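Local coordinates for lambda phage protein with carbohydrate-binding module (Shewanella oneidensis, PDB 2A5Z), which is of unknown function but binds magnesium and has a jelly-roll fold with a carbohydrate-binding module, so that it may recognise sugars, at residues C[52-57]-C[246-251]; C[193-198]-C[218-223]. One frame throughout, in Å; residues are numbered along the deposited sequence.

Contact 1. Residues C[52-57]-C[246-251]; sequences SYDFMM and IDLIEF. With MG (magnesium ion), chain F.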
loop_
_atom_site.group_PDB
_atom_site.type_symbol
_atom_site.label_atom_id
_atom_site.label_comp_id
_atom_site.label_asym_id
_atom_site.label_seq_id
_atom_site.Cartn_x
_atom_site.Cartn_y
_atom_site.Cartn_z
ATOM N N SER C 52 -8.290 7.628 -0.291
ATOM C CA SER C 52 -7.920 8.644 -1.267
ATOM C C SER C 52 -6.554 8.336 -1.857
ATOM O O SER C 52 -5.731 7.670 -1.227
ATOM C CB SER C 52 -7.925 10.036 -0.630
ATOM O OG SER C 52 -6.857 10.166 0.281
ATOM N N TYR C 53 -6.328 8.801 -3.077
ATOM C CA TYR C 53 -5.012 8.701 -3.690
ATOM C C TYR C 53 -4.697 9.976 -4.478
ATOM O O TYR C 53 -5.554 10.504 -5.177
ATOM C CB TYR C 53 -4.878 7.431 -4.542
ATOM C CG TYR C 53 -3.499 7.295 -5.151
ATOM C CD1 TYR C 53 -2.357 7.297 -4.338
ATOM C CD2 TYR C 53 -3.331 7.209 -6.535
ATOM C CE1 TYR C 53 -1.086 7.205 -4.889
ATOM C CE2 TYR C 53 -2.064 7.110 -7.092
ATOM C CZ TYR C 53 -0.952 7.108 -6.257
ATOM O OH TYR C 53 0.295 7.026 -6.800
ATOM N N ASP C 54 -3.467 10.471 -4.330
ATOM C CA ASP C 54 -3.061 11.775 -4.854
ATOM C C ASP C 54 -2.081 11.673 -6.033
ATOM O O ASP C 54 -1.489 12.668 -6.428
ATOM C CB ASP C 54 -2.441 12.624 -3.724
ATOM C CG ASP C 54 -2.697 14.124 -3.884
ATOM O OD1 ASP C 54 -3.219 14.558 -4.926
ATOM O OD2 ASP C 54 -2.386 14.897 -2.948
ATOM N N PHE C 55 -1.886 10.468 -6.559
ATOM C CA PHE C 55 -1.135 10.256 -7.810
ATOM C C PHE C 55 0.283 10.828 -7.835
ATOM O O PHE C 55 0.684 11.459 -8.806
ATOM C CB PHE C 55 -1.974 10.719 -9.019
ATOM C CG PHE C 55 -3.210 9.901 -9.216
ATOM C CD1 PHE C 55 -3.193 8.786 -10.050
ATOM C CD2 PHE C 55 -4.381 10.212 -8.524
ATOM C CE1 PHE C 55 -4.336 8.005 -10.218
ATOM C CE2 PHE C 55 -5.527 9.443 -8.676
ATOM C CZ PHE C 55 -5.510 8.334 -9.525
HETATM N N MSE C 56 1.042 10.574 -6.770
HETATM C CA MSE C 56 2.440 11.002 -6.689
HETATM C C MSE C 56 3.435 9.858 -6.900
HETATM O O MSE C 56 4.615 10.110 -7.132
HETATM C CB MSE C 56 2.721 11.740 -5.361
HETATM C CG MSE C 56 3.014 10.827 -4.154
HETATM SE SE MSE C 56 1.592 9.947 -3.463
HETATM C CE MSE C 56 0.921 11.199 -2.393
HETATM N N MSE C 57 2.957 8.613 -6.816
HETATM C CA MSE C 57 3.828 7.435 -6.913
HETATM C C MSE C 57 4.252 7.141 -8.354
HETATM O O MSE C 57 3.516 7.423 -9.309
HETATM C CB MSE C 57 3.162 6.177 -6.321
HETATM C CG MSE C 57 2.647 6.292 -4.880
HETATM SE SE MSE C 57 1.844 4.757 -4.292
HETATM C CE MSE C 57 3.219 3.630 -4.497
ATOM N N ILE C 246 -5.467 12.977 -14.059
ATOM C CA ILE C 246 -6.016 12.901 -12.693
ATOM C C ILE C 246 -4.992 13.310 -11.622
ATOM O O ILE C 246 -3.839 12.850 -11.623
ATOM C CB ILE C 246 -6.705 11.532 -12.385
ATOM C CG1 ILE C 246 -7.360 11.540 -10.984
ATOM C CG2 ILE C 246 -5.734 10.351 -12.612
ATOM C CD1 ILE C 246 -8.437 10.478 -10.780
ATOM N N ASP C 247 -5.446 14.202 -10.743
ATOM C CA ASP C 247 -4.680 14.711 -9.613
ATOM C C ASP C 247 -5.024 13.894 -8.358
ATOM O O ASP C 247 -4.147 13.446 -7.638
ATOM C CB ASP C 247 -5.043 16.195 -9.402
ATOM C CG ASP C 247 -4.424 16.808 -8.144
ATOM O OD1 ASP C 247 -3.368 16.344 -7.694
ATOM O OD2 ASP C 247 -4.990 17.789 -7.606
ATOM N N LEU C 248 -6.311 13.669 -8.127
ATOM C CA LEU C 248 -6.771 13.240 -6.818
ATOM C C LEU C 248 -8.148 12.601 -6.915
ATOM O O LEU C 248 -9.022 13.097 -7.632
ATOM C CB LEU C 248 -6.813 14.462 -5.880
ATOM C CG LEU C 248 -7.391 14.435 -4.461
ATOM C CD1 LEU C 248 -6.717 13.378 -3.615
ATOM C CD2 LEU C 248 -7.234 15.803 -3.816
ATOM N N ILE C 249 -8.327 11.499 -6.191
ATOM C CA ILE C 249 -9.633 10.869 -6.041
ATOM C C ILE C 249 -9.868 10.588 -4.557
ATOM O O ILE C 249 -8.925 10.288 -3.832
ATOM C CB ILE C 249 -9.767 9.578 -6.926
ATOM C CG1 ILE C 249 -11.221 9.079 -6.963
ATOM C CG2 ILE C 249 -8.761 8.484 -6.505
ATOM C CD1 ILE C 249 -11.507 8.054 -8.068
ATOM N N GLU C 250 -11.115 10.715 -4.112
ATOM C CA GLU C 250 -11.493 10.453 -2.721
ATOM C C GLU C 250 -12.782 9.629 -2.674
ATOM O O GLU C 250 -13.722 9.914 -3.409
ATOM C CB GLU C 250 -11.672 11.779 -1.971
ATOM C CG GLU C 250 -12.252 11.644 -0.569
ATOM C CD GLU C 250 -12.712 12.985 0.010
ATOM O OE1 GLU C 250 -11.965 13.582 0.818
ATOM O OE2 GLU C 250 -13.817 13.444 -0.353
ATOM N N PHE C 251 -12.803 8.608 -1.814
ATOM C CA PHE C 251 -13.990 7.782 -1.548
ATOM C C PHE C 251 -14.411 7.936 -0.086
ATOM O O PHE C 251 -13.581 7.770 0.816
ATOM C CB PHE C 251 -13.692 6.295 -1.797
ATOM C CG PHE C 251 -13.528 5.933 -3.246
ATOM C CD1 PHE C 251 -14.570 5.348 -3.946
ATOM C CD2 PHE C 251 -12.327 6.166 -3.906
ATOM C CE1 PHE C 251 -14.421 5.003 -5.296
ATOM C CE2 PHE C 251 -12.163 5.833 -5.257
ATOM C CZ PHE C 251 -13.215 5.257 -5.951
HETATM MG MG MG F . -2.430 14.548 -6.940
#
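D54 and D247 meet round a magnesium ion, and the two segments joined there show how a metal can fasten strands where backbone pairing stops. Each aspartate chelates through its own carbonyl and carboxylate: D54 O and D54 OD1 both lie 2.2 Å from the ion, as do D247 O and D247 OD1. The backbone carbonyl oxygens of F88 and G89 complete the site. The shared cation probably offsets the repulsion between close oxygens, D54 OD1 standing 3.1 Å from D247 O. Beside the metal site the strands run antiparallel, and Y53 and I249 form a hydrogen-bonded pair: Y53 N donates to I249 O over 3.1 Å, and I249 N returns an equally long bond to Y53 O.

Packing is tightest at F55. Its ring is sandwiched: I246 CG2 makes a CH-pi contact over one face, 3.7 Å from the centroid, while Y53 CD2 lies over the centre of the opposite face. I249 CG2 and D247 O sit at the ring's edge, the latter 3.4 Å from F55 CD2. The S52–E250 end is looser, its CB atoms 4.3 Å apart, and E250 is partly exposed, its OE1 bonded to Y50.

R259 of the second subunit bridges to both carboxylates through D54 OD2 and D247 OD2; H87 also bonds the latter. Strand 48-53 is outermost in the six-stranded sheet within this chain, with 245-254 between it and 119-125, where D247 and L248 form a classic beta bulge opposite Y123; F55 reaches across to strands 68-73 and 102-107 of the larger sheet.

Contact 2. Residues C[193-198]-C[218-223]; sequences TDDRFK and MFRADN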
loop_
_atom_site.group_PDB
_atom_site.type_symbol
_atom_site.label_atom_id
_atom_site.label_comp_id
_atom_site.label_asym_id
_atom_site.label_seq_id
_atom_site.Cartn_x
_atom_site.Cartn_y
_atom_site.Cartn_z
ATOM N N THR C 193 -29.923 7.054 -1.492
ATOM C CA THR C 193 -30.408 5.876 -0.746
ATOM C C THR C 193 -31.300 4.919 -1.557
ATOM O O THR C 193 -31.529 3.780 -1.133
ATOM C CB THR C 193 -31.150 6.272 0.571
ATOM O OG1 THR C 193 -32.154 7.254 0.292
ATOM C CG2 THR C 193 -30.177 6.830 1.601
ATOM N N ASP C 194 -31.811 5.390 -2.698
ATOM C CA ASP C 194 -32.582 4.557 -3.630
ATOM C C ASP C 194 -31.755 4.098 -4.850
ATOM O O ASP C 194 -32.303 3.555 -5.812
ATOM C CB ASP C 194 -33.851 5.286 -4.079
ATOM C CG ASP C 194 -33.561 6.643 -4.730
ATOM O OD1 ASP C 194 -32.378 7.042 -4.833
ATOM O OD2 ASP C 194 -34.527 7.324 -5.137
ATOM N N ASP C 195 -30.443 4.324 -4.785
ATOM C CA ASP C 195 -29.465 3.937 -5.819
ATOM C C ASP C 195 -29.488 4.834 -7.054
ATOM O O ASP C 195 -28.832 4.545 -8.053
ATOM C CB ASP C 195 -29.533 2.441 -6.193
ATOM C CG ASP C 195 -28.138 1.803 -6.344
ATOM O OD1 ASP C 195 -27.141 2.362 -5.830
ATOM O OD2 ASP C 195 -28.040 0.719 -6.965
ATOM N N ARG C 196 -30.236 5.930 -6.975
ATOM C CA ARG C 196 -30.091 7.008 -7.932
ATOM C C ARG C 196 -28.791 7.718 -7.592
ATOM O O ARG C 196 -28.141 7.380 -6.601
ATOM C CB ARG C 196 -31.270 7.976 -7.852
ATOM C CG ARG C 196 -32.610 7.378 -8.263
ATOM C CD ARG C 196 -33.702 8.450 -8.364
ATOM N NE ARG C 196 -33.922 9.160 -7.107
ATOM C CZ ARG C 196 -33.847 10.480 -6.949
ATOM N NH1 ARG C 196 -33.572 11.284 -7.974
ATOM N NH2 ARG C 196 -34.074 11.006 -5.758
ATOM N N PHE C 197 -28.402 8.689 -8.411
ATOM C CA PHE C 197 -27.174 9.441 -8.173
ATOM C C PHE C 197 -27.332 10.921 -8.493
ATOM O O PHE C 197 -28.203 11.323 -9.275
ATOM C CB PHE C 197 -26.009 8.850 -8.974
ATOM C CG PHE C 197 -26.130 9.042 -10.467
ATOM C CD1 PHE C 197 -25.687 10.213 -11.075
ATOM C CD2 PHE C 197 -26.691 8.050 -11.268
ATOM C CE1 PHE C 197 -25.802 10.395 -12.444
ATOM C CE2 PHE C 197 -26.795 8.227 -12.641
ATOM C CZ PHE C 197 -26.353 9.403 -13.228
ATOM N N LYS C 198 -26.477 11.722 -7.874
ATOM C CA LYS C 198 -26.324 13.119 -8.226
ATOM C C LYS C 198 -24.861 13.361 -8.547
ATOM O O LYS C 198 -23.980 12.914 -7.804
ATOM C CB LYS C 198 -26.788 14.018 -7.076
ATOM C CG LYS C 198 -26.634 15.515 -7.343
ATOM C CD LYS C 198 -27.382 16.345 -6.316
ATOM C CE LYS C 198 -27.487 17.789 -6.798
ATOM N NZ LYS C 198 -28.552 18.556 -6.089
HETATM N N MSE C 218 -28.694 4.140 -10.818
HETATM C CA MSE C 218 -27.400 4.015 -11.483
HETATM C C MSE C 218 -27.166 2.612 -12.058
HETATM O O MSE C 218 -27.795 1.632 -11.610
HETATM C CB MSE C 218 -26.270 4.387 -10.506
HETATM C CG MSE C 218 -25.910 3.315 -9.452
HETATM SE SE MSE C 218 -24.523 3.770 -8.363
HETATM C CE MSE C 218 -25.321 4.990 -7.330
ATOM N N PHE C 219 -26.273 2.514 -13.047
ATOM C CA PHE C 219 -25.725 1.214 -13.432
ATOM C C PHE C 219 -24.966 0.607 -12.246
ATOM O O PHE C 219 -24.124 1.265 -11.631
ATOM C CB PHE C 219 -24.778 1.304 -14.647
ATOM C CG PHE C 219 -23.921 0.065 -14.827
ATOM C CD1 PHE C 219 -24.510 -1.169 -15.125
ATOM C CD2 PHE C 219 -22.537 0.124 -14.658
ATOM C CE1 PHE C 219 -23.735 -2.321 -15.261
ATOM C CE2 PHE C 219 -21.745 -1.018 -14.801
ATOM C CZ PHE C 219 -22.345 -2.247 -15.102
ATOM N N ARG C 220 -25.260 -0.655 -11.951
ATOM C CA ARG C 220 -24.616 -1.356 -10.856
ATOM C C ARG C 220 -24.369 -2.808 -11.232
ATOM O O ARG C 220 -25.247 -3.466 -11.769
ATOM C CB ARG C 220 -25.470 -1.282 -9.586
ATOM C CG ARG C 220 -24.879 -2.051 -8.403
ATOM C CD ARG C 220 -25.753 -1.980 -7.147
ATOM N NE ARG C 220 -25.613 -0.705 -6.432
ATOM C CZ ARG C 220 -24.656 -0.428 -5.545
ATOM N NH1 ARG C 220 -23.720 -1.318 -5.246
ATOM N NH2 ARG C 220 -24.637 0.751 -4.952
ATOM N N ALA C 221 -23.155 -3.280 -10.962
ATOM C CA ALA C 221 -22.839 -4.706 -10.953
ATOM C C ALA C 221 -21.969 -4.949 -9.734
ATOM O O ALA C 221 -20.882 -4.364 -9.606
ATOM C CB ALA C 221 -22.127 -5.124 -12.229
ATOM N N ASP C 222 -22.470 -5.779 -8.817
ATOM C CA ASP C 222 -21.763 -6.078 -7.573
ATOM C C ASP C 222 -20.770 -7.237 -7.738
ATOM O O ASP C 222 -20.783 -8.217 -6.984
ATOM C CB ASP C 222 -22.755 -6.335 -6.431
ATOM C CG ASP C 222 -23.433 -5.047 -5.931
ATOM O OD1 ASP C 222 -22.987 -3.932 -6.282
ATOM O OD2 ASP C 222 -24.412 -5.161 -5.169
ATOM N N ASN C 223 -19.897 -7.088 -8.726
ATOM C CA ASN C 223 -18.840 -8.054 -9.016
ATOM C C ASN C 223 -17.700 -7.321 -9.728
ATOM O O ASN C 223 -17.752 -6.095 -9.874
ATOM C CB ASN C 223 -19.382 -9.233 -9.848
ATOM C CG ASN C 223 -20.064 -8.784 -11.131
ATOM O OD1 ASN C 223 -19.487 -8.031 -11.918
ATOM N ND2 ASN C 223 -21.298 -9.239 -11.347
HETATM O O HOH W 1 -28.777 0.164 -9.511
#
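D195 and R220 carry the charged part of this contact, an example of an ion pair joining a turn to an irregular chain. R220 presents its guanidinium side-on, NE to D195 OD2 at 2.9 Å and NH2 to D195 OD1 at 3.1 Å, each oxygen being met on its syn side. The carboxylate and guanidinium planes are 27° apart, although both oxygens stay close to the guanidinium plane. A bend at chi3 (-78°) turns the end of the otherwise extended R220 side chain. R220 NH1 then donates to the syn lone pair of D222 OD1 at 2.9 Å, so a salt-bridge network links the three residues. The carbonyls of F112 and M109 accept further bonds from R220 and help fix its rotation.

A single backbone bond crosses the contact: M218 N donates to D195 O over 2.8 Å with an N-H...O angle of 167°. One water donates to both D195 OD2 and M218 O, adding a second tie between the same residues.

The connection before strand 197-203 of the jelly roll contains an Asx turn: D194 OD1 accepts from R196 N, and D194 OD2 pairs with R196 NE.

Apolar packing across the contact centres on M218, a selenomethionine. Its CB approaches F197 CD2 obliquely at 3.8 Å. F189 of the adjacent strand 184-191 meets the F197 ring with the two planes nearly parallel, while F189 and M191 also touch M218. A van der Waals contact with a polar atom stands apart from this: bent at chi3, the M218 side chain sets its methyl CE 3.5 Å from D195 OD1, alongside the carboxylate.

How the contacts relate
Both contacts reach the six-stranded sheet, with their centres 23 Å apart and their nearest atoms about 11 Å apart. Contact 1 is buried, its centre about 9 Å from that of the chain, and joins a strand end and the loop after it to a strand far away in sequence; contact 2, its centre about 15 Å out, is partly buried and joins a turn to a loop only 20 residues on. Acidic groups matter differently: in contact 1 carboxylates share a buried cation where a second subunit packs and supplies an arginine, whereas in contact 2 an arginine of the same chain and a water serve them. Aromatic packing is central only to the first.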